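Sensor protein (Geobacter sulfurreducens, PDB 3H7M) probably phosphorylates protein histidines with ATP as a membrane sensor kinase, the crystallised part being its sensor domain, built like a periplasmic solute-binding protein. Local coordinates at residues 22-27 / 34-39; 76-81 / 191-196; 94-99 / 163-168. All coordinates share one frame; numbering follows the deposited sequence. Where two conformers were deposited one is given.

Contact 1. Residues 22-27 / 34-39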
# COMPACT_ATOMS: atom_id res chain seq x y z
N PRO A 22 4.76 1.89 5.57
CA PRO A 22 5.85 0.94 5.72
C PRO A 22 5.34 -0.48 5.80
O PRO A 22 4.23 -0.73 6.24
CB PRO A 22 6.51 1.37 7.03
CG PRO A 22 5.33 1.85 7.82
CD PRO A 22 4.62 2.70 6.79
N PRO A 23 6.15 -1.44 5.37
CA PRO A 23 7.50 -1.31 4.83
C PRO A 23 7.55 -1.09 3.32
O PRO A 23 8.63 -1.16 2.74
CB PRO A 23 8.11 -2.64 5.20
CG PRO A 23 6.98 -3.56 4.90
CD PRO A 23 5.81 -2.86 5.55
N TYR A 24 6.40 -0.84 2.68
CA TYR A 24 6.39 -0.64 1.24
C TYR A 24 6.99 0.68 0.82
O TYR A 24 7.85 0.72 -0.06
CB TYR A 24 4.97 -0.76 0.68
CG TYR A 24 4.39 -2.13 0.92
CD1 TYR A 24 5.04 -3.27 0.48
CD2 TYR A 24 3.22 -2.30 1.65
CE1 TYR A 24 4.55 -4.54 0.76
CE2 TYR A 24 2.73 -3.57 1.94
CZ TYR A 24 3.40 -4.68 1.49
OH TYR A 24 2.89 -5.94 1.77
N GLU A 25 6.53 1.76 1.44
CA GLU A 25 7.05 3.08 1.14
C GLU A 25 6.82 4.03 2.30
O GLU A 25 5.76 4.00 2.94
CB GLU A 25 6.41 3.64 -0.13
CG GLU A 25 4.89 3.67 -0.14
CD GLU A 25 4.34 4.00 -1.51
OE1 GLU A 25 5.03 3.68 -2.50
OE2 GLU A 25 3.21 4.54 -1.62
N PHE A 26 7.81 4.88 2.57
CA PHE A 26 7.70 5.84 3.64
C PHE A 26 8.91 6.75 3.74
O PHE A 26 10.02 6.36 3.37
CB PHE A 26 7.52 5.11 4.98
CG PHE A 26 8.68 4.23 5.35
CD1 PHE A 26 9.69 4.70 6.18
CD2 PHE A 26 8.77 2.93 4.85
CE1 PHE A 26 10.80 3.88 6.51
CE2 PHE A 26 9.87 2.09 5.17
CZ PHE A 26 10.88 2.57 6.00
N ILE A 27 8.67 7.96 4.23
CA ILE A 27 9.74 8.91 4.45
C ILE A 27 10.29 8.48 5.80
O ILE A 27 9.52 8.36 6.76
CB ILE A 27 9.20 10.35 4.56
CG1 ILE A 27 8.71 10.83 3.19
CG2 ILE A 27 10.26 11.26 5.12
CD1 ILE A 27 8.17 12.24 3.18
N ALA A 34 11.96 5.79 1.58
CA ALA A 34 12.47 4.47 1.94
C ALA A 34 11.43 3.36 1.76
O ALA A 34 10.23 3.61 1.61
CB ALA A 34 12.95 4.48 3.42
N GLY A 35 11.92 2.13 1.79
CA GLY A 35 11.02 1.00 1.67
C GLY A 35 11.18 0.14 0.45
O GLY A 35 11.92 0.49 -0.48
N TYR A 36 10.49 -1.00 0.49
CA TYR A 36 10.47 -1.99 -0.58
C TYR A 36 10.19 -1.32 -1.94
O TYR A 36 10.95 -1.49 -2.88
CB TYR A 36 9.39 -3.04 -0.26
CG TYR A 36 9.08 -4.04 -1.34
CD1 TYR A 36 7.86 -4.00 -2.04
CD2 TYR A 36 9.98 -5.07 -1.65
CE1 TYR A 36 7.55 -4.99 -3.02
CE2 TYR A 36 9.69 -6.04 -2.62
CZ TYR A 36 8.46 -6.00 -3.30
OH TYR A 36 8.14 -7.00 -4.21
N ASN A 37 9.12 -0.53 -2.02
CA ASN A 37 8.74 0.14 -3.26
C ASN A 37 9.88 0.99 -3.79
O ASN A 37 10.24 0.93 -4.97
CB ASN A 37 7.49 1.02 -3.06
CG ASN A 37 6.23 0.21 -2.68
OD1 ASN A 37 6.24 -1.02 -2.61
ND2 ASN A 37 5.14 0.91 -2.44
N VAL A 38 10.45 1.79 -2.90
CA VAL A 38 11.55 2.70 -3.21
C VAL A 38 12.76 1.97 -3.77
O VAL A 38 13.31 2.32 -4.81
CB VAL A 38 11.91 3.49 -1.91
CG1 VAL A 38 13.19 4.30 -2.08
CG2 VAL A 38 10.76 4.43 -1.59
N GLU A 39 13.16 0.93 -3.10
CA GLU A 39 14.28 0.14 -3.53
C GLU A 39 13.97 -0.47 -4.91
O GLU A 39 14.83 -0.53 -5.80
CB GLU A 39 14.50 -0.95 -2.50
CG GLU A 39 15.93 -1.33 -2.31
CD GLU A 39 16.18 -1.91 -0.94
OE1 GLU A 39 15.73 -1.27 0.04
OE2 GLU A 39 16.84 -2.98 -0.87
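Asn37 and Glu25 meet where an antiparallel beta hairpin (strands 25-27 and 33-34) runs straight into the first helix of a periplasmic-binding-protein fold. The example illustrates how one short segment can serve as strand partner and as acceptor for the first amides of a helix. Phe26 N gives a bond to Ala34 O (2.9 Å) that is returned weakly by Ala34 N, while Tyr24 and Glu25 form a classic beta bulge opposite Tyr21. Gly35 then occupies the N-cap position, where any beta carbon would run into Tyr24 O. Helix 36-48 begins with Tyr36 N bound to Pro23 O (2.9 Å) and Asn37 N to Tyr24 O (2.6 Å).

Glu25 holds its CG between the backbone N and the carbonyl carbon (chi1 54°), and its extended chain sends the carboxylate inward. Asn37 has CG anti to its own carbonyl carbon (chi1 -63°), with its amide nearly parallel to the Tyr24 ring. Asn37 ND2 reaches Glu25 OE1 at 2.8 Å in a nearly straight bond (173°); OE1 lies in the plane of the Asn37 amide, while ND2 comes to OE1 from above the carboxylate plane. The buried acid is further satisfied by Gln75 at OE1 and by the backbone N of Asp18 at OE2, and Asn37 ND2 also serves Tyr193 OH. A leucine in place of Asn37 would probably leave Glu25 OE1 without one of its donors and deprive Tyr193 OH of its amide partner.

Tyr36 CD1 comes to the edge of the Tyr24 ring, meeting Tyr24 CD1 at 3.9 Å, and the Tyr36 hydroxyl is hydrogen-bonded to His93 O. Further along the strand, Ala34 CB rests over one face of the Phe26 ring, a CH-pi contact with CB 4.0 Å from the ring centroid.

Contact 2. Residues 76-81 / 191-196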
# COMPACT_ATOMS: atom_id res chain seq x y z
N GLY A 76 3.27 2.03 -5.70
CA GLY A 76 2.58 1.00 -4.94
C GLY A 76 1.10 1.20 -4.77
O GLY A 76 0.65 1.88 -3.84
N ILE A 77 0.32 0.61 -5.66
CA ILE A 77 -1.11 0.76 -5.57
C ILE A 77 -1.80 -0.55 -5.91
O ILE A 77 -1.38 -1.28 -6.82
CB ILE A 77 -1.59 1.87 -6.49
CG1 ILE A 77 -3.11 1.96 -6.42
CG2 ILE A 77 -1.12 1.61 -7.90
CD1 ILE A 77 -3.69 3.14 -7.17
N SER A 78 -2.84 -0.84 -5.14
CA SER A 78 -3.62 -2.05 -5.31
C SER A 78 -4.56 -1.94 -6.50
O SER A 78 -5.15 -0.89 -6.74
CB SER A 78 -4.42 -2.34 -4.04
OG SER A 78 -3.59 -2.86 -3.01
N TRP A 79 -4.69 -3.03 -7.24
CA TRP A 79 -5.57 -3.06 -8.40
C TRP A 79 -7.03 -3.25 -8.00
O TRP A 79 -7.33 -3.90 -6.99
CB TRP A 79 -5.16 -4.22 -9.32
CG TRP A 79 -6.00 -4.28 -10.58
CD1 TRP A 79 -5.79 -3.59 -11.74
CD2 TRP A 79 -7.22 -5.00 -10.75
NE1 TRP A 79 -6.81 -3.83 -12.63
CE2 TRP A 79 -7.71 -4.69 -12.04
CE3 TRP A 79 -7.96 -5.87 -9.95
CZ2 TRP A 79 -8.89 -5.23 -12.54
CZ3 TRP A 79 -9.14 -6.41 -10.45
CH2 TRP A 79 -9.59 -6.08 -11.73
N SER A 80 -7.92 -2.67 -8.81
CA SER A 80 -9.38 -2.80 -8.65
C SER A 80 -10.05 -2.33 -9.93
O SER A 80 -9.50 -1.50 -10.65
CB SER A 80 -9.93 -1.98 -7.49
OG SER A 80 -10.38 -0.72 -7.95
N GLU A 81 -11.24 -2.84 -10.19
CA GLU A 81 -11.99 -2.48 -11.38
C GLU A 81 -12.24 -0.98 -11.48
O GLU A 81 -11.92 -0.36 -12.49
CB GLU A 81 -13.31 -3.23 -11.43
CG GLU A 81 -13.26 -4.49 -12.26
CD GLU A 81 -12.76 -4.21 -13.67
OE1 GLU A 81 -13.03 -3.10 -14.18
OE2 GLU A 81 -12.12 -5.10 -14.26
N GLN A 191 -4.61 -8.54 -2.28
CA GLN A 191 -4.57 -7.52 -3.33
C GLN A 191 -3.34 -7.60 -4.22
O GLN A 191 -2.27 -8.03 -3.78
CB GLN A 191 -4.63 -6.13 -2.70
CG GLN A 191 -5.82 -5.91 -1.82
CD GLN A 191 -7.10 -6.07 -2.60
OE1 GLN A 191 -7.38 -5.30 -3.52
NE2 GLN A 191 -7.89 -7.07 -2.24
N ARG A 192 -3.51 -7.18 -5.48
CA ARG A 192 -2.40 -7.18 -6.44
C ARG A 192 -1.91 -5.75 -6.37
O ARG A 192 -2.63 -4.82 -6.72
CB ARG A 192 -2.90 -7.52 -7.84
CG ARG A 192 -3.80 -8.75 -7.89
CD ARG A 192 -4.02 -9.22 -9.32
NE ARG A 192 -2.96 -10.14 -9.75
CZ ARG A 192 -2.63 -10.34 -11.02
NH1 ARG A 192 -3.27 -9.68 -11.98
NH2 ARG A 192 -1.65 -11.19 -11.33
N TYR A 193 -0.67 -5.58 -5.91
CA TYR A 193 -0.07 -4.25 -5.67
C TYR A 193 1.14 -3.96 -6.58
O TYR A 193 2.07 -4.77 -6.69
CB TYR A 193 0.33 -4.23 -4.18
CG TYR A 193 0.80 -2.94 -3.58
CD1 TYR A 193 -0.11 -2.01 -3.05
CD2 TYR A 193 2.17 -2.69 -3.44
CE1 TYR A 193 0.35 -0.87 -2.37
CE2 TYR A 193 2.64 -1.55 -2.75
CZ TYR A 193 1.73 -0.65 -2.23
OH TYR A 193 2.21 0.47 -1.60
N GLY A 194 1.14 -2.79 -7.23
CA GLY A 194 2.26 -2.51 -8.12
C GLY A 194 2.28 -1.11 -8.66
O GLY A 194 1.64 -0.21 -8.11
N TYR A 195 3.02 -0.88 -9.75
CA TYR A 195 3.04 0.47 -10.29
C TYR A 195 1.78 0.76 -11.08
O TYR A 195 1.05 -0.15 -11.47
CB TYR A 195 4.25 0.69 -11.20
CG TYR A 195 5.58 0.51 -10.52
CD1 TYR A 195 6.13 -0.76 -10.34
CD2 TYR A 195 6.29 1.61 -10.03
CE1 TYR A 195 7.33 -0.94 -9.69
CE2 TYR A 195 7.49 1.44 -9.39
CZ TYR A 195 8.01 0.17 -9.21
OH TYR A 195 9.20 -0.00 -8.54
N ALA A 196 1.55 2.05 -11.30
CA ALA A 196 0.42 2.53 -12.06
C ALA A 196 0.76 3.93 -12.61
O ALA A 196 1.45 4.71 -11.95
CB ALA A 196 -0.80 2.58 -11.19
O HOH W 1 -9.21 -5.66 -5.65
O HOH W 2 -5.99 -6.55 -6.53
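Gln191 meets Ser78 and Trp79 at the Trp79 end of this strand pairing: its CB lies 3.4 Å from Ser78 OG, and its chain, bent at chi2, brings OE1 to a water that also donates to Trp79 O. Arg192 follows with its backbone bonding across. Its O accepts Trp79 N at 2.8 Å, and its N gives to a second water held by Trp79 O. Tyr193, opposite Ser78 in a non-hydrogen-bonded pair, has CG anti to the backbone N (chi1 -172°), which lays the ring against Gly76; Gly76 C sits 3.1 Å above one face, toward its rim, and Ser78 OG comes to the ring edge. A beta carbon on Gly76 would strike Tyr193 OH, the hydroxyl that Asn37 reaches. Gly194 exchanges two bonds with Ile77, Ile77 N to Gly194 O (2.9 Å) and Gly194 N to Ile77 O (3.0 Å). Tyr195 points away, stacking on Phe208, whereas Ala196 CB meets Ile77 CG2 at 3.4 Å. Strand 181-198 lies in the mixed sheet between strand 73-78 and strand 87-103, with helix 127-133 touching Gln191 and helix 81-84 beside Ile77 and Trp79.

Contact 3. Residues 94-99 / 163-168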
# COMPACT_ATOMS: atom_id res chain seq x y z
N THR A 94 3.89 -7.17 -5.88
CA THR A 94 3.61 -7.90 -4.64
C THR A 94 2.10 -8.10 -4.40
O THR A 94 1.25 -7.42 -4.97
CB THR A 94 4.17 -7.15 -3.41
OG1 THR A 94 4.01 -7.96 -2.24
CG2 THR A 94 3.41 -5.86 -3.20
N ILE A 95 1.78 -9.06 -3.53
CA ILE A 95 0.39 -9.32 -3.15
C ILE A 95 0.22 -8.90 -1.68
O ILE A 95 0.94 -9.37 -0.80
CB ILE A 95 0.05 -10.81 -3.26
CG1 ILE A 95 0.31 -11.29 -4.68
CG2 ILE A 95 -1.41 -11.02 -2.89
CD1 ILE A 95 -0.46 -10.52 -5.72
N VAL A 96 -0.74 -8.02 -1.44
CA VAL A 96 -1.02 -7.51 -0.11
C VAL A 96 -2.28 -8.11 0.53
O VAL A 96 -3.39 -7.86 0.09
CB VAL A 96 -1.22 -5.99 -0.16
CG1 VAL A 96 -1.50 -5.45 1.23
CG2 VAL A 96 -0.01 -5.34 -0.75
N TYR A 97 -2.09 -8.91 1.57
CA TYR A 97 -3.21 -9.50 2.29
C TYR A 97 -3.67 -8.53 3.35
O TYR A 97 -2.92 -7.64 3.75
CB TYR A 97 -2.79 -10.77 2.99
CG TYR A 97 -2.74 -11.99 2.13
CD1 TYR A 97 -3.90 -12.67 1.78
CD2 TYR A 97 -1.52 -12.51 1.72
CE1 TYR A 97 -3.85 -13.85 1.04
CE2 TYR A 97 -1.45 -13.69 0.98
CZ TYR A 97 -2.62 -14.36 0.64
OH TYR A 97 -2.55 -15.53 -0.06
N HIS A 98 -4.91 -8.67 3.80
CA HIS A 98 -5.40 -7.82 4.87
C HIS A 98 -5.61 -8.66 6.10
O HIS A 98 -5.46 -9.88 6.09
CB HIS A 98 -6.73 -7.17 4.53
CG HIS A 98 -6.61 -6.01 3.60
ND1 HIS A 98 -6.44 -6.16 2.24
CD2 HIS A 98 -6.64 -4.68 3.84
CE1 HIS A 98 -6.37 -4.96 1.68
NE2 HIS A 98 -6.49 -4.05 2.63
N ALA A 99 -5.97 -8.01 7.18
CA ALA A 99 -6.19 -8.75 8.40
C ALA A 99 -7.04 -7.93 9.33
O ALA A 99 -7.15 -6.71 9.19
CB ALA A 99 -4.87 -9.07 9.05
N VAL A 163 -9.13 -2.96 10.43
CA VAL A 163 -8.80 -3.82 9.29
C VAL A 163 -7.77 -3.07 8.45
O VAL A 163 -8.05 -1.99 7.92
CB VAL A 163 -10.06 -4.11 8.43
CG1 VAL A 163 -9.65 -4.65 7.06
CG2 VAL A 163 -10.97 -5.13 9.16
N VAL A 164 -6.56 -3.62 8.35
CA VAL A 164 -5.52 -2.96 7.57
C VAL A 164 -4.65 -4.02 6.98
O VAL A 164 -4.79 -5.20 7.33
CB VAL A 164 -4.65 -2.01 8.42
CG1 VAL A 164 -5.50 -1.01 9.14
CG2 VAL A 164 -3.83 -2.81 9.40
N ALA A 165 -3.76 -3.62 6.08
CA ALA A 165 -2.89 -4.58 5.44
C ALA A 165 -2.04 -5.23 6.51
O ALA A 165 -1.44 -4.57 7.36
CB ALA A 165 -2.02 -3.91 4.40
N MET A 166 -2.02 -6.55 6.46
CA MET A 166 -1.28 -7.35 7.40
C MET A 166 0.16 -6.91 7.68
O MET A 166 0.52 -6.57 8.82
CB MET A 166 -1.29 -8.78 6.88
CG MET A 166 -0.41 -9.69 7.66
SD MET A 166 -1.27 -10.26 9.11
CE MET A 166 -2.03 -11.75 8.39
N VAL A 167 0.99 -6.93 6.65
CA VAL A 167 2.39 -6.62 6.85
C VAL A 167 2.59 -5.23 7.43
O VAL A 167 3.26 -5.05 8.43
CB VAL A 167 3.16 -6.86 5.55
CG1 VAL A 167 4.59 -6.33 5.65
CG2 VAL A 167 3.17 -8.37 5.28
N PRO A 168 2.00 -4.23 6.80
CA PRO A 168 2.18 -2.90 7.38
C PRO A 168 1.71 -2.91 8.85
O PRO A 168 2.27 -2.23 9.71
CB PRO A 168 1.30 -2.04 6.50
CG PRO A 168 1.47 -2.72 5.11
CD PRO A 168 1.36 -4.18 5.47
O HOH W 3 0.01 -7.28 3.83
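Ala99 and Val164 exchange the two backbone bonds that define this junction, an instance of a strand pairing that gives way to a helix within a residue. Ala99 N donates to Val164 O at 3.1 Å and Val164 N to Ala99 O at 3.3 Å. One step back, His98 faces Ala165 in a non-hydrogen-bonded pair, and the next amide, Met166 N, already belongs to the helix yet still finds a strand acceptor, Tyr97 O, at 3.1 Å. That oxygen also accepts a hydrogen bond from a water, 3.0 Å from Tyr97 O, which in turn accepts one from Val167 N. The first two amides of helix 166-175 are therefore answered by one carbonyl, the first directly and the second through water.

Strands 94-99 and 163-165 run antiparallel, with 156° between their directions. In the two-lobed fold of type II periplasmic binding proteins, long strands such as 87-103 pass between the lobes. Here its later part joins strand 161-165 of the lobe that also contains strands 120-123 and 141-144.

Apolar contacts flank the bonds. Val96 CG1, anti to the backbone N (chi1 -179°), touches Ala165 CB at 3.6 Å. Met166 leaves its backbone with CG likewise anti to N, then bends at chi2 (83°) and again at chi3, which curls the thioether back to the strand: SD lies 3.8 Å from Ala99 CB and the terminal CE remains beside the same methyl.

The imidazole of His98 is partly a packing group and partly a polar one. Its CD2 side lies against the Val164-Ala165 peptide, CD2 being 3.8 Å from Ala165 N, while Ile127 and Met128 of helix 127-133 touch it as well. ND1, the polar end, is hydrogen-bonded to Ala189 O on neighbouring strand 181-198.

Contacts 1 and 3 are buried, whereas contact 2 is only partly so, reaching the surface at Trp79 and Arg192. Contacts 2 and 3 belong to the same mixed sheet: strands 181-198 and 87-103 are neighbours, joined by Gln191 N to Val96 O and Tyr193 N to Thr94 O, and each contact adds a further strand on its own side. Contact 1 belongs to a separate small sheet, packed against both: Tyr24 abuts Tyr193 as well as Val96 and Pro168. Chemistry follows place. A buried carboxylate-amide pair distinguishes contact 1; two waters join Trp79 O to Gln191 and Arg192 at the exposed end of contact 2; contact 3 has one water at its helix start, beside small apolar side chains and a thioether.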